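Local coordinates for protein orotidine 5'-phosphate decarboxylase (Pyrococcus horikoshii, PDB 2CZD) that probably catalyses, as a homodimer, the decarboxylation of orotidine 5'-monophosphate to UMP, the last step of de novo UMP synthesis, at residues R13-A18 and I43-E48; K22-M27 and N193-A198; V105-H110 and P143-Y148; L120-I125 and R150-E155. All coordinates share one frame; numbering follows the deposited sequence.

Contact 1: R13-A18 and I43-E48; sequences RAIKIA and IRRLKE
Ile15 and Leu46 form the apolar half of this contact between two neighbouring helices, and they illustrate how a branched residue from each helix can meet its counterpart in the space between the two backbones. The CG1 branch of Ile15 lies beside the backbone N (chi1 -67°) and meets Leu46 CD2 at 3.9 Å. The same leucine methyl also rests near the Ile15 backbone, and Ala18 CB, about one turn further along, touches it as well, 4.2 Å from Leu46 CD2. On the barrel side Leu46 also touches Val30 and Ile54, which belong to the adjacent strands 27-31 and 53-60.

The second kind of contact is apolar against charged. A bend at the third torsion of Arg45 (chi3 55°) brings its guanidinium against the CD1 end of Ile15, and the two side chains cross at roughly a right angle. Ile15 CD1 approaches Arg45 NH2 to 3.1 Å, obliquely to the guanidinium plane. The charge itself is answered by Glu12, which forms a salt bridge with the same NH2, so the methyl lies beside an ion pair at the outer margin.

The axes of the two segments approach to 10.3 Å at 28°, running in nearly the same direction, the side-by-side packing of outer helices in a TIM barrel.

Contact 2: K22-M27 and N193-A198; sequences KDYISM and NPREAA
Asp23 OD1 receives Arg195 NH1 at 3.1 Å, a salt bridge that ties the loop after helix 11-21 to the first turn of helix 194-205. The nitrogen arrives at the anti lone pair of the oxygen, and the oxygen lies close to the guanidinium plane, although the carboxylate and guanidinium planes stand 85° apart. Arg195 sets out with CG anti to the backbone N (chi1 -177°) and stays extended as far as NE. On the way it passes Tyr24, whose ring stands almost perpendicular to the guanidinium: Tyr24 CE1 sits over one guanidinium face, 3.2 Å from Arg195 NH2, which in turn lies at the ring edge. A weak hydrogen bond from Arg195 NH2 to Tyr24 OH adds to the grip. Nearer the backbone, Tyr24 CB packs on Ala198 CB at 3.9 Å, and Tyr202 meets the tyrosine ring edge-to-face. Asn193 caps the helix start, its OD1 accepting from Glu196 N. The loop that follows the first helix is thus tied to the last helix, where the two ends of a TIM-barrel chain meet.

Contact 3: V105-H110 and P143-Y148; sequences VVEMSH and PERIGY
Glu107 and Arg145 carry this contact as a side-on salt bridge, an example of how paired charges can span backbones whose nearest CA atoms are 9.1 Å apart. The tight part is the polar grip: Arg145 NH2 donates to Glu107 OE1 at 2.7 Å and Arg145 NE to Glu107 OE2 at 2.9 Å. Both oxygens are met on the syn side but out of the carboxylate plane (33° at OE1), and carboxylate and guanidinium planes are 39° apart. This two-nitrogen grip probably stabilises the buried carboxylate as an anion. Glu107 is extended, CG anti to the backbone N (chi1 -175°); Arg145 bends at its second and third torsions. Beyond the bridge little is buried, 106 Å² in all, and Arg145 remains partly exposed. Within helix 144-150, Arg145 NH2 lies over the Tyr148 ring, toward its rim. The bridge joins the loop after strand 101-105 to helix 144-150; Glu107 also touches Thr121 of helix 121-131, and Ile146 packs on Ala174 and Ala177 of helix 170-177.

Contact 4: L120-I125 and R150-E155; sequences LTDRFI and RDRLKE
Asp122 and Arg152 hold their flat groups nearly parallel, the carboxylate and guanidinium planes only 15° apart, but OD1 approaches the guanidinium obliquely and no N-H points at it. Asp122 OD1 stands 3.8 Å from Arg152 NE and well out of the guanidinium plane, a long salt bridge of charges alone. A water supplies the directed link: it donates to Asp122 OD2 and accepts from Arg152 NE, each at 2.9 Å, and it lies at the guanidinium edge in plane. Arg152 starts with CG beside the backbone N (chi1 -68°) and then runs straight out to NE.

Beside the polar pair, Ile125 crosses the root of the arginine. Its CG2 branch approaches Arg152 O to 3.4 Å and reaches Leu153 CD1 at 4.2 Å, while the CD1 end of Ile125 lies 4.0 Å from Arg152 CB. Leu153 goes on to touch Ile159 of strand 158-161.

Both charged groups have stronger partners in Tyr148: its OH bonds to Asp122 OD1, and its carbonyl O accepts from Arg152 NH2. Electrostatic attraction and a shared water therefore supplement modest packing of Ile125 on the Arg152 backbone, CB and Leu153, and Tyr148, which also makes a cation-pi contact with Arg152, probably helps to position both charges.

The four contacts sample the helical layer and loops around one barrel, and they fall into two pairs. Contacts 1 and 2 adjoin, their centres 13 Å apart, where Ile17 CG2 meets Pro194 CB at 4.2 Å. Contacts 3 and 4 lie closer still, centre to centre about 10 Å, joined by a probable hydrogen bond between Val106 O and Thr121 OG1 at 2.7 Å and by Tyr148, which takes part in both. Between contacts 1 and 4 the centres are about 34 Å apart, across the chain's centre. The 105-110 segment of contact 3 carries Ser109, a substrate-binding residue, and the Glu107 side chain is about 10 Å from that of Lys59, the proton donor; contact 4 lies away from these sites. Contacts 3 and 4 also touch the second subunit.

Contact 1: R13-A18 and I43-E48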
loop_
_atom_site.group_PDB
_atom_site.type_symbol
_atom_site.label_atom_id
_atom_site.label_comp_id
_atom_site.label_asym_id
_atom_site.label_seq_id
_atom_site.Cartn_x
_atom_site.Cartn_y
_atom_site.Cartn_z
ATOM N N ARG B 13 19.504 8.608 13.316
ATOM C CA ARG B 13 19.998 7.346 13.848
ATOM C C ARG B 13 20.011 6.273 12.764
ATOM O O ARG B 13 20.960 5.495 12.648
ATOM C CB ARG B 13 19.130 6.884 15.019
ATOM C CG ARG B 13 19.752 5.741 15.806
ATOM C CD ARG B 13 19.125 5.625 17.190
ATOM N NE ARG B 13 17.897 4.837 17.192
ATOM C CZ ARG B 13 17.859 3.509 17.209
ATOM N NH1 ARG B 13 16.691 2.875 17.203
ATOM N NH2 ARG B 13 18.990 2.812 17.242
ATOM N N ALA B 14 18.952 6.232 11.962
ATOM C CA ALA B 14 18.872 5.244 10.887
ATOM C C ALA B 14 20.068 5.347 9.940
ATOM O O ALA B 14 20.655 4.334 9.556
ATOM C CB ALA B 14 17.579 5.423 10.114
ATOM N N ILE B 15 20.428 6.573 9.567
ATOM C CA ILE B 15 21.543 6.807 8.661
ATOM C C ILE B 15 22.859 6.370 9.300
ATOM O O ILE B 15 23.698 5.756 8.641
ATOM C CB ILE B 15 21.605 8.299 8.253
ATOM C CG1 ILE B 15 20.379 8.637 7.399
ATOM C CG2 ILE B 15 22.882 8.598 7.499
ATOM C CD1 ILE B 15 20.272 10.110 7.048
ATOM N N LYS B 16 23.026 6.671 10.586
ATOM C CA LYS B 16 24.236 6.291 11.309
ATOM C C LYS B 16 24.384 4.780 11.362
ATOM O O LYS B 16 25.469 4.251 11.145
ATOM C CB LYS B 16 24.211 6.851 12.732
ATOM C CG LYS B 16 24.425 8.353 12.796
ATOM C CD LYS B 16 24.570 8.840 14.229
ATOM C CE LYS B 16 24.921 10.335 14.273
ATOM N NZ LYS B 16 23.864 11.162 13.624
ATOM N N ILE B 17 23.286 4.090 11.642
ATOM C CA ILE B 17 23.320 2.632 11.705
ATOM C C ILE B 17 23.627 2.036 10.332
ATOM O O ILE B 17 24.454 1.134 10.209
ATOM C CB ILE B 17 21.978 2.074 12.249
ATOM C CG1 ILE B 17 21.824 2.461 13.723
ATOM C CG2 ILE B 17 21.922 0.564 12.095
ATOM C CD1 ILE B 17 20.483 2.096 14.321
ATOM N N ALA B 18 22.980 2.546 9.286
ATOM C CA ALA B 18 23.231 2.018 7.951
ATOM C C ALA B 18 24.694 2.189 7.543
ATOM O O ALA B 18 25.293 1.291 6.956
ATOM C CB ALA B 18 22.301 2.696 6.926
ATOM N N ILE B 43 15.085 8.552 1.579
ATOM C CA ILE B 43 15.651 7.598 0.635
ATOM C C ILE B 43 16.877 8.196 -0.068
ATOM O O ILE B 43 17.890 7.521 -0.230
ATOM C CB ILE B 43 14.605 7.171 -0.420
ATOM C CG1 ILE B 43 13.529 6.320 0.250
ATOM C CG2 ILE B 43 15.258 6.367 -1.522
ATOM C CD1 ILE B 43 12.319 6.062 -0.645
ATOM N N ARG B 44 16.790 9.460 -0.475
ATOM C CA ARG B 44 17.922 10.080 -1.154
ATOM C C ARG B 44 19.050 10.305 -0.169
ATOM O O ARG B 44 20.225 10.138 -0.517
ATOM C CB ARG B 44 17.537 11.410 -1.811
ATOM C CG ARG B 44 18.713 12.120 -2.521
ATOM C CD ARG B 44 19.294 11.324 -3.719
ATOM N NE ARG B 44 18.377 11.243 -4.862
ATOM C CZ ARG B 44 18.524 10.402 -5.882
ATOM N NH1 ARG B 44 19.555 9.566 -5.914
ATOM N NH2 ARG B 44 17.637 10.383 -6.869
ATOM N N ARG B 45 18.705 10.679 1.060
ATOM C CA ARG B 45 19.735 10.902 2.073
ATOM C C ARG B 45 20.506 9.597 2.276
ATOM O O ARG B 45 21.744 9.588 2.302
ATOM C CB ARG B 45 19.113 11.336 3.401
ATOM C CG ARG B 45 18.359 12.649 3.353
ATOM C CD ARG B 45 17.601 12.874 4.661
ATOM N NE ARG B 45 18.506 12.797 5.801
ATOM C CZ ARG B 45 18.131 12.872 7.073
ATOM N NH1 ARG B 45 16.848 13.025 7.386
ATOM N NH2 ARG B 45 19.045 12.806 8.034
ATOM N N LEU B 46 19.771 8.493 2.412
ATOM C CA LEU B 46 20.392 7.191 2.599
ATOM C C LEU B 46 21.254 6.830 1.388
ATOM O O LEU B 46 22.386 6.359 1.544
ATOM C CB LEU B 46 19.321 6.108 2.829
ATOM C CG LEU B 46 18.643 6.033 4.209
ATOM C CD1 LEU B 46 17.379 5.165 4.129
ATOM C CD2 LEU B 46 19.627 5.481 5.242
ATOM N N LYS B 47 20.749 7.076 0.184
ATOM C CA LYS B 47 21.521 6.747 -1.009
ATOM C C LYS B 47 22.816 7.562 -1.062
ATOM O O LYS B 47 23.877 7.025 -1.364
ATOM C CB LYS B 47 20.696 7.003 -2.282
ATOM C CG LYS B 47 21.440 6.717 -3.583
ATOM C CD LYS B 47 22.033 5.294 -3.599
ATOM C CE LYS B 47 20.956 4.196 -3.574
ATOM N NZ LYS B 47 20.191 4.142 -4.858
ATOM N N GLU B 48 22.722 8.856 -0.770
ATOM C CA GLU B 48 23.901 9.718 -0.811
ATOM C C GLU B 48 24.901 9.402 0.299
ATOM O O GLU B 48 26.118 9.424 0.080
ATOM C CB GLU B 48 23.475 11.184 -0.719
ATOM C CG GLU B 48 22.701 11.689 -1.939
ATOM C CD GLU B 48 23.578 11.829 -3.173
ATOM O OE1 GLU B 48 24.705 12.364 -3.051
ATOM O OE2 GLU B 48 23.134 11.412 -4.264
#

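Contact 2: K22-M27 and N193-A198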
loop_
_atom_site.group_PDB
_atom_site.type_symbol
_atom_site.label_atom_id
_atom_site.label_comp_id
_atom_site.label_asym_id
_atom_site.label_seq_id
_atom_site.Cartn_x
_atom_site.Cartn_y
_atom_site.Cartn_z
ATOM N N LYS B 22 27.284 -0.978 6.653
ATOM C CA LYS B 22 27.446 -1.069 5.203
ATOM C C LYS B 22 28.337 -2.201 4.706
ATOM O O LYS B 22 28.015 -2.859 3.714
ATOM C CB LYS B 22 27.986 0.255 4.654
ATOM C CG LYS B 22 28.269 0.205 3.161
ATOM C CD LYS B 22 28.750 1.547 2.657
ATOM C CE LYS B 22 29.121 1.472 1.178
ATOM N NZ LYS B 22 29.681 2.776 0.713
ATOM N N ASP B 23 29.466 -2.424 5.376
ATOM C CA ASP B 23 30.396 -3.467 4.957
ATOM C C ASP B 23 29.808 -4.874 4.913
ATOM O O ASP B 23 30.265 -5.725 4.140
ATOM C CB ASP B 23 31.633 -3.472 5.873
ATOM C CG ASP B 23 32.530 -2.253 5.659
ATOM O OD1 ASP B 23 33.499 -2.090 6.427
ATOM O OD2 ASP B 23 32.280 -1.457 4.729
ATOM N N TYR B 24 28.782 -5.115 5.724
ATOM C CA TYR B 24 28.202 -6.441 5.780
ATOM C C TYR B 24 26.788 -6.620 5.262
ATOM O O TYR B 24 26.193 -7.659 5.517
ATOM C CB TYR B 24 28.276 -6.974 7.214
ATOM C CG TYR B 24 29.687 -7.005 7.743
ATOM C CD1 TYR B 24 30.144 -6.017 8.606
ATOM C CD2 TYR B 24 30.575 -7.997 7.346
ATOM C CE1 TYR B 24 31.459 -6.013 9.067
ATOM C CE2 TYR B 24 31.897 -8.003 7.797
ATOM C CZ TYR B 24 32.329 -7.008 8.659
ATOM O OH TYR B 24 33.637 -7.004 9.113
ATOM N N ILE B 25 26.259 -5.635 4.535
ATOM C CA ILE B 25 24.902 -5.744 3.990
ATOM C C ILE B 25 24.909 -5.421 2.499
ATOM O O ILE B 25 25.792 -4.710 2.008
ATOM C CB ILE B 25 23.917 -4.805 4.723
ATOM C CG1 ILE B 25 24.341 -3.349 4.542
ATOM C CG2 ILE B 25 23.911 -5.125 6.220
ATOM C CD1 ILE B 25 23.237 -2.353 4.934
ATOM N N SER B 26 23.935 -5.966 1.783
ATOM C CA SER B 26 23.829 -5.742 0.347
ATOM C C SER B 26 22.771 -4.717 -0.035
ATOM O O SER B 26 22.861 -4.081 -1.106
ATOM C CB SER B 26 23.534 -7.058 -0.360
ATOM O OG SER B 26 24.575 -7.981 -0.099
ATOM N N MET B 27 21.765 -4.556 0.823
ATOM C CA MET B 27 20.700 -3.586 0.566
ATOM C C MET B 27 20.075 -3.118 1.864
ATOM O O MET B 27 20.163 -3.794 2.882
ATOM C CB MET B 27 19.593 -4.209 -0.290
ATOM C CG MET B 27 20.074 -4.702 -1.639
ATOM S SD MET B 27 18.684 -5.155 -2.668
ATOM C CE MET B 27 19.488 -6.227 -3.902
ATOM N N ASN B 193 25.955 -3.585 19.266
ATOM C CA ASN B 193 26.913 -3.215 18.231
ATOM C C ASN B 193 26.359 -3.723 16.903
ATOM O O ASN B 193 26.587 -4.874 16.518
ATOM C CB ASN B 193 28.267 -3.866 18.499
ATOM C CG ASN B 193 29.338 -3.401 17.539
ATOM O OD1 ASN B 193 29.063 -3.057 16.378
ATOM N ND2 ASN B 193 30.582 -3.410 18.009
ATOM N N PRO B 194 25.609 -2.869 16.189
ATOM C CA PRO B 194 25.041 -3.288 14.898
ATOM C C PRO B 194 26.041 -3.883 13.889
ATOM O O PRO B 194 25.751 -4.872 13.221
ATOM C CB PRO B 194 24.390 -2.011 14.384
ATOM C CG PRO B 194 23.949 -1.315 15.642
ATOM C CD PRO B 194 25.143 -1.524 16.571
ATOM N N ARG B 195 27.220 -3.282 13.755
ATOM C CA ARG B 195 28.197 -3.787 12.798
ATOM C C ARG B 195 28.630 -5.202 13.138
ATOM O O ARG B 195 28.733 -6.056 12.255
ATOM C CB ARG B 195 29.434 -2.872 12.748
ATOM C CG ARG B 195 30.461 -3.299 11.717
ATOM C CD ARG B 195 31.631 -2.297 11.633
ATOM N NE ARG B 195 32.464 -2.504 10.441
ATOM C CZ ARG B 195 33.259 -3.552 10.239
ATOM N NH1 ARG B 195 33.970 -3.642 9.116
ATOM N NH2 ARG B 195 33.360 -4.509 11.156
ATOM N N GLU B 196 28.898 -5.458 14.419
ATOM C CA GLU B 196 29.305 -6.797 14.814
ATOM C C GLU B 196 28.168 -7.806 14.663
ATOM O O GLU B 196 28.406 -8.973 14.353
ATOM C CB GLU B 196 29.847 -6.794 16.247
ATOM C CG GLU B 196 31.265 -6.273 16.343
ATOM C CD GLU B 196 32.255 -7.172 15.624
ATOM O OE1 GLU B 196 32.245 -8.396 15.881
ATOM O OE2 GLU B 196 33.041 -6.663 14.806
ATOM N N ALA B 197 26.927 -7.357 14.858
ATOM C CA ALA B 197 25.779 -8.241 14.704
ATOM C C ALA B 197 25.625 -8.624 13.234
ATOM O O ALA B 197 25.375 -9.778 12.894
ATOM C CB ALA B 197 24.523 -7.559 15.216
ATOM N N ALA B 198 25.774 -7.650 12.348
ATOM C CA ALA B 198 25.669 -7.945 10.924
ATOM C C ALA B 198 26.816 -8.867 10.504
ATOM O O ALA B 198 26.625 -9.824 9.754
ATOM C CB ALA B 198 25.714 -6.651 10.121
#

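Contact 3: V105-H110 and P143-Y148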
loop_
_atom_site.group_PDB
_atom_site.type_symbol
_atom_site.label_atom_id
_atom_site.label_comp_id
_atom_site.label_asym_id
_atom_site.label_seq_id
_atom_site.Cartn_x
_atom_site.Cartn_y
_atom_site.Cartn_z
ATOM N N VAL B 105 5.176 -9.810 -4.224
ATOM C CA VAL B 105 4.672 -10.540 -3.072
ATOM C C VAL B 105 3.843 -11.708 -3.582
ATOM O O VAL B 105 2.826 -11.512 -4.277
ATOM C CB VAL B 105 3.728 -9.672 -2.193
ATOM C CG1 VAL B 105 3.107 -10.539 -1.078
ATOM C CG2 VAL B 105 4.480 -8.478 -1.617
ATOM N N VAL B 106 4.273 -12.916 -3.230
ATOM C CA VAL B 106 3.548 -14.110 -3.633
ATOM C C VAL B 106 3.029 -14.916 -2.449
ATOM O O VAL B 106 2.207 -15.812 -2.613
ATOM C CB VAL B 106 4.426 -15.026 -4.529
ATOM C CG1 VAL B 106 4.932 -14.236 -5.721
ATOM C CG2 VAL B 106 5.587 -15.633 -3.725
ATOM N N GLU B 107 3.508 -14.590 -1.258
ATOM C CA GLU B 107 3.105 -15.298 -0.046
ATOM C C GLU B 107 3.424 -14.378 1.133
ATOM O O GLU B 107 4.426 -13.658 1.099
ATOM C CB GLU B 107 3.910 -16.598 0.071
ATOM C CG GLU B 107 3.489 -17.474 1.243
ATOM C CD GLU B 107 4.207 -18.816 1.251
ATOM O OE1 GLU B 107 4.170 -19.521 0.222
ATOM O OE2 GLU B 107 4.790 -19.170 2.288
ATOM N N MET B 108 2.576 -14.390 2.163
ATOM C CA MET B 108 2.836 -13.547 3.326
ATOM C C MET B 108 2.983 -14.335 4.621
ATOM O O MET B 108 2.596 -15.507 4.697
ATOM C CB MET B 108 1.784 -12.445 3.427
ATOM C CG MET B 108 2.079 -11.368 2.407
ATOM S SD MET B 108 0.894 -10.011 2.429
ATOM C CE MET B 108 1.600 -8.974 3.729
ATOM N N SER B 109 3.548 -13.668 5.627
ATOM C CA SER B 109 3.896 -14.276 6.913
ATOM C C SER B 109 2.900 -14.276 8.064
ATOM O O SER B 109 2.990 -15.111 8.968
ATOM C CB SER B 109 5.203 -13.635 7.423
ATOM O OG SER B 109 6.092 -13.339 6.352
ATOM N N HIS B 110 1.951 -13.349 8.042
ATOM C CA HIS B 110 0.992 -13.219 9.136
ATOM C C HIS B 110 -0.194 -14.178 9.074
ATOM O O HIS B 110 -0.492 -14.754 8.019
ATOM C CB HIS B 110 0.465 -11.788 9.152
ATOM C CG HIS B 110 -0.294 -11.425 7.912
ATOM N ND1 HIS B 110 0.278 -11.438 6.654
ATOM C CD2 HIS B 110 -1.583 -11.052 7.740
ATOM C CE1 HIS B 110 -0.628 -11.084 5.759
ATOM N NE2 HIS B 110 -1.767 -10.842 6.390
ATOM N N PRO B 143 11.499 -22.804 7.116
ATOM C CA PRO B 143 12.263 -23.123 5.908
ATOM C C PRO B 143 11.464 -23.623 4.726
ATOM O O PRO B 143 11.412 -22.955 3.696
ATOM C CB PRO B 143 13.285 -24.154 6.395
ATOM C CG PRO B 143 12.633 -24.748 7.616
ATOM C CD PRO B 143 12.059 -23.519 8.272
ATOM N N GLU B 144 10.844 -24.789 4.878
ATOM C CA GLU B 144 10.070 -25.396 3.808
ATOM C C GLU B 144 9.555 -24.431 2.749
ATOM O O GLU B 144 9.597 -24.766 1.575
ATOM C CB GLU B 144 8.894 -26.207 4.373
ATOM C CG GLU B 144 7.854 -26.603 3.316
ATOM C CD GLU B 144 6.742 -27.496 3.854
ATOM O OE1 GLU B 144 6.264 -27.253 4.988
ATOM O OE2 GLU B 144 6.337 -28.434 3.129
ATOM N N ARG B 145 9.086 -23.244 3.146
ATOM C CA ARG B 145 8.547 -22.287 2.181
ATOM C C ARG B 145 9.572 -21.715 1.213
ATOM O O ARG B 145 9.228 -21.376 0.081
ATOM C CB ARG B 145 7.830 -21.135 2.885
ATOM C CG ARG B 145 6.767 -21.571 3.876
ATOM C CD ARG B 145 5.798 -22.562 3.257
ATOM N NE ARG B 145 5.116 -22.021 2.088
ATOM C CZ ARG B 145 4.380 -22.748 1.249
ATOM N NH1 ARG B 145 4.233 -24.051 1.445
ATOM N NH2 ARG B 145 3.788 -22.178 0.212
ATOM N N ILE B 146 10.821 -21.589 1.644
ATOM C CA ILE B 146 11.846 -21.077 0.742
ATOM C C ILE B 146 12.012 -22.085 -0.401
ATOM O O ILE B 146 11.988 -21.717 -1.583
ATOM C CB ILE B 146 13.202 -20.880 1.461
ATOM C CG1 ILE B 146 13.076 -19.759 2.507
ATOM C CG2 ILE B 146 14.285 -20.541 0.440
ATOM C CD1 ILE B 146 14.337 -19.580 3.373
ATOM N N GLY B 147 12.174 -23.355 -0.041
ATOM C CA GLY B 147 12.315 -24.385 -1.054
ATOM C C GLY B 147 11.063 -24.560 -1.898
ATOM O O GLY B 147 11.146 -24.749 -3.113
ATOM N N TYR B 148 9.899 -24.477 -1.255
ATOM C CA TYR B 148 8.629 -24.646 -1.950
ATOM C C TYR B 148 8.534 -23.623 -3.072
ATOM O O TYR B 148 8.156 -23.940 -4.200
ATOM C CB TYR B 148 7.458 -24.433 -0.993
ATOM C CG TYR B 148 6.110 -24.603 -1.650
ATOM C CD1 TYR B 148 5.456 -25.827 -1.624
ATOM C CD2 TYR B 148 5.498 -23.548 -2.311
ATOM C CE1 TYR B 148 4.215 -25.996 -2.241
ATOM C CE2 TYR B 148 4.254 -23.706 -2.940
ATOM C CZ TYR B 148 3.622 -24.938 -2.894
ATOM O OH TYR B 148 2.384 -25.102 -3.481
#

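Contact 4: L120-I125 and R150-E155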
loop_
_atom_site.group_PDB
_atom_site.type_symbol
_atom_site.label_atom_id
_atom_site.label_comp_id
_atom_site.label_asym_id
_atom_site.label_seq_id
_atom_site.Cartn_x
_atom_site.Cartn_y
_atom_site.Cartn_z
ATOM N N LEU B 120 -3.460 -18.678 -2.840
ATOM C CA LEU B 120 -3.187 -18.328 -4.231
ATOM C C LEU B 120 -1.696 -18.284 -4.591
ATOM O O LEU B 120 -1.352 -17.974 -5.725
ATOM C CB LEU B 120 -3.810 -16.962 -4.563
ATOM C CG LEU B 120 -5.321 -16.951 -4.851
ATOM C CD1 LEU B 120 -5.863 -15.527 -4.824
ATOM C CD2 LEU B 120 -5.573 -17.583 -6.215
ATOM N N THR B 121 -0.816 -18.589 -3.642
ATOM C CA THR B 121 0.612 -18.520 -3.914
ATOM C C THR B 121 1.057 -19.259 -5.172
ATOM O O THR B 121 1.883 -18.757 -5.928
ATOM C CB THR B 121 1.425 -19.025 -2.695
ATOM O OG1 THR B 121 1.239 -18.122 -1.600
ATOM C CG2 THR B 121 2.907 -19.131 -3.026
ATOM N N ASP B 122 0.548 -20.458 -5.404
ATOM C CA ASP B 122 0.978 -21.148 -6.617
ATOM C C ASP B 122 0.675 -20.301 -7.855
ATOM O O ASP B 122 1.479 -20.211 -8.790
ATOM C CB ASP B 122 0.272 -22.496 -6.744
ATOM C CG ASP B 122 0.804 -23.526 -5.779
ATOM O OD1 ASP B 122 1.821 -23.263 -5.095
ATOM O OD2 ASP B 122 0.198 -24.617 -5.715
ATOM N N ARG B 123 -0.488 -19.658 -7.857
ATOM C CA ARG B 123 -0.861 -18.843 -9.005
ATOM C C ARG B 123 -0.031 -17.567 -9.068
ATOM O O ARG B 123 0.309 -17.099 -10.149
ATOM C CB ARG B 123 -2.351 -18.515 -8.958
ATOM C CG ARG B 123 -3.208 -19.772 -9.061
ATOM C CD ARG B 123 -4.666 -19.432 -9.179
ATOM N NE ARG B 123 -4.946 -18.743 -10.434
ATOM C CZ ARG B 123 -6.002 -17.965 -10.628
ATOM N NH1 ARG B 123 -6.867 -17.784 -9.647
ATOM N NH2 ARG B 123 -6.187 -17.377 -11.803
ATOM N N PHE B 124 0.280 -16.995 -7.905
ATOM C CA PHE B 124 1.090 -15.785 -7.894
ATOM C C PHE B 124 2.507 -16.097 -8.380
ATOM O O PHE B 124 3.153 -15.256 -9.017
ATOM C CB PHE B 124 1.131 -15.162 -6.489
ATOM C CG PHE B 124 -0.200 -14.631 -6.017
ATOM C CD1 PHE B 124 -1.157 -14.201 -6.932
ATOM C CD2 PHE B 124 -0.463 -14.502 -4.652
ATOM C CE1 PHE B 124 -2.363 -13.638 -6.499
ATOM C CE2 PHE B 124 -1.672 -13.943 -4.204
ATOM C CZ PHE B 124 -2.615 -13.511 -5.130
ATOM N N ILE B 125 3.010 -17.288 -8.068
ATOM C CA ILE B 125 4.342 -17.643 -8.563
ATOM C C ILE B 125 4.305 -17.722 -10.107
ATOM O O ILE B 125 5.249 -17.296 -10.773
ATOM C CB ILE B 125 4.820 -18.977 -7.966
ATOM C CG1 ILE B 125 5.137 -18.781 -6.483
ATOM C CG2 ILE B 125 6.072 -19.473 -8.705
ATOM C CD1 ILE B 125 5.321 -20.104 -5.759
ATOM N N ARG B 150 11.107 -21.808 -4.352
ATOM C CA ARG B 150 12.217 -21.997 -5.272
ATOM C C ARG B 150 11.917 -23.085 -6.313
ATOM O O ARG B 150 12.290 -22.940 -7.486
ATOM C CB ARG B 150 13.484 -22.356 -4.466
ATOM C CG ARG B 150 14.748 -22.532 -5.298
ATOM C CD ARG B 150 15.231 -21.204 -5.915
ATOM N NE ARG B 150 14.553 -20.854 -7.165
ATOM C CZ ARG B 150 14.577 -19.636 -7.712
ATOM N NH1 ARG B 150 15.228 -18.638 -7.114
ATOM N NH2 ARG B 150 13.971 -19.429 -8.876
ATOM N N ASP B 151 11.246 -24.158 -5.892
ATOM C CA ASP B 151 10.948 -25.258 -6.808
ATOM C C ASP B 151 9.926 -24.882 -7.880
ATOM O O ASP B 151 9.799 -25.590 -8.882
ATOM C CB ASP B 151 10.406 -26.473 -6.045
ATOM C CG ASP B 151 11.438 -27.117 -5.134
ATOM O OD1 ASP B 151 12.648 -26.886 -5.333
ATOM O OD2 ASP B 151 11.025 -27.871 -4.222
ATOM N N ARG B 152 9.190 -23.789 -7.671
ATOM C CA ARG B 152 8.163 -23.374 -8.623
ATOM C C ARG B 152 8.518 -22.106 -9.381
ATOM O O ARG B 152 7.902 -21.793 -10.403
ATOM C CB ARG B 152 6.842 -23.168 -7.874
ATOM C CG ARG B 152 6.284 -24.470 -7.350
ATOM C CD ARG B 152 5.243 -24.290 -6.271
ATOM N NE ARG B 152 4.698 -25.603 -5.935
ATOM C CZ ARG B 152 5.361 -26.558 -5.283
ATOM N NH1 ARG B 152 4.773 -27.729 -5.053
ATOM N NH2 ARG B 152 6.596 -26.349 -4.826
ATOM N N LEU B 153 9.525 -21.399 -8.881
ATOM C CA LEU B 153 9.950 -20.122 -9.439
ATOM C C LEU B 153 11.025 -20.221 -10.511
ATOM O O LEU B 153 12.016 -20.939 -10.349
ATOM C CB LEU B 153 10.448 -19.216 -8.300
ATOM C CG LEU B 153 10.754 -17.736 -8.590
ATOM C CD1 LEU B 153 9.457 -16.957 -8.842
ATOM C CD2 LEU B 153 11.456 -17.135 -7.363
ATOM N N LYS B 154 10.829 -19.490 -11.610
ATOM C CA LYS B 154 11.802 -19.501 -12.703
ATOM C C LYS B 154 13.201 -19.065 -12.239
ATOM O O LYS B 154 13.364 -18.125 -11.446
ATOM C CB LYS B 154 11.327 -18.574 -13.828
ATOM C CG LYS B 154 12.099 -18.703 -15.129
ATOM C CD LYS B 154 11.746 -17.552 -16.065
ATOM C CE LYS B 154 10.283 -17.544 -16.408
ATOM N NZ LYS B 154 9.935 -18.634 -17.353
ATOM N N GLU B 155 14.225 -19.752 -12.738
ATOM C CA GLU B 155 15.587 -19.392 -12.378
ATOM C C GLU B 155 15.818 -17.984 -12.908
ATOM O O GLU B 155 15.243 -17.574 -13.927
ATOM C CB GLU B 155 16.590 -20.367 -13.005
ATOM C CG GLU B 155 16.506 -20.424 -14.522
ATOM C CD GLU B 155 15.578 -21.509 -15.045
ATOM O OE1 GLU B 155 14.591 -21.882 -14.366
ATOM O OE2 GLU B 155 15.835 -21.995 -16.170
HETATM O O HOH W 1 2.076 -26.605 -6.632
#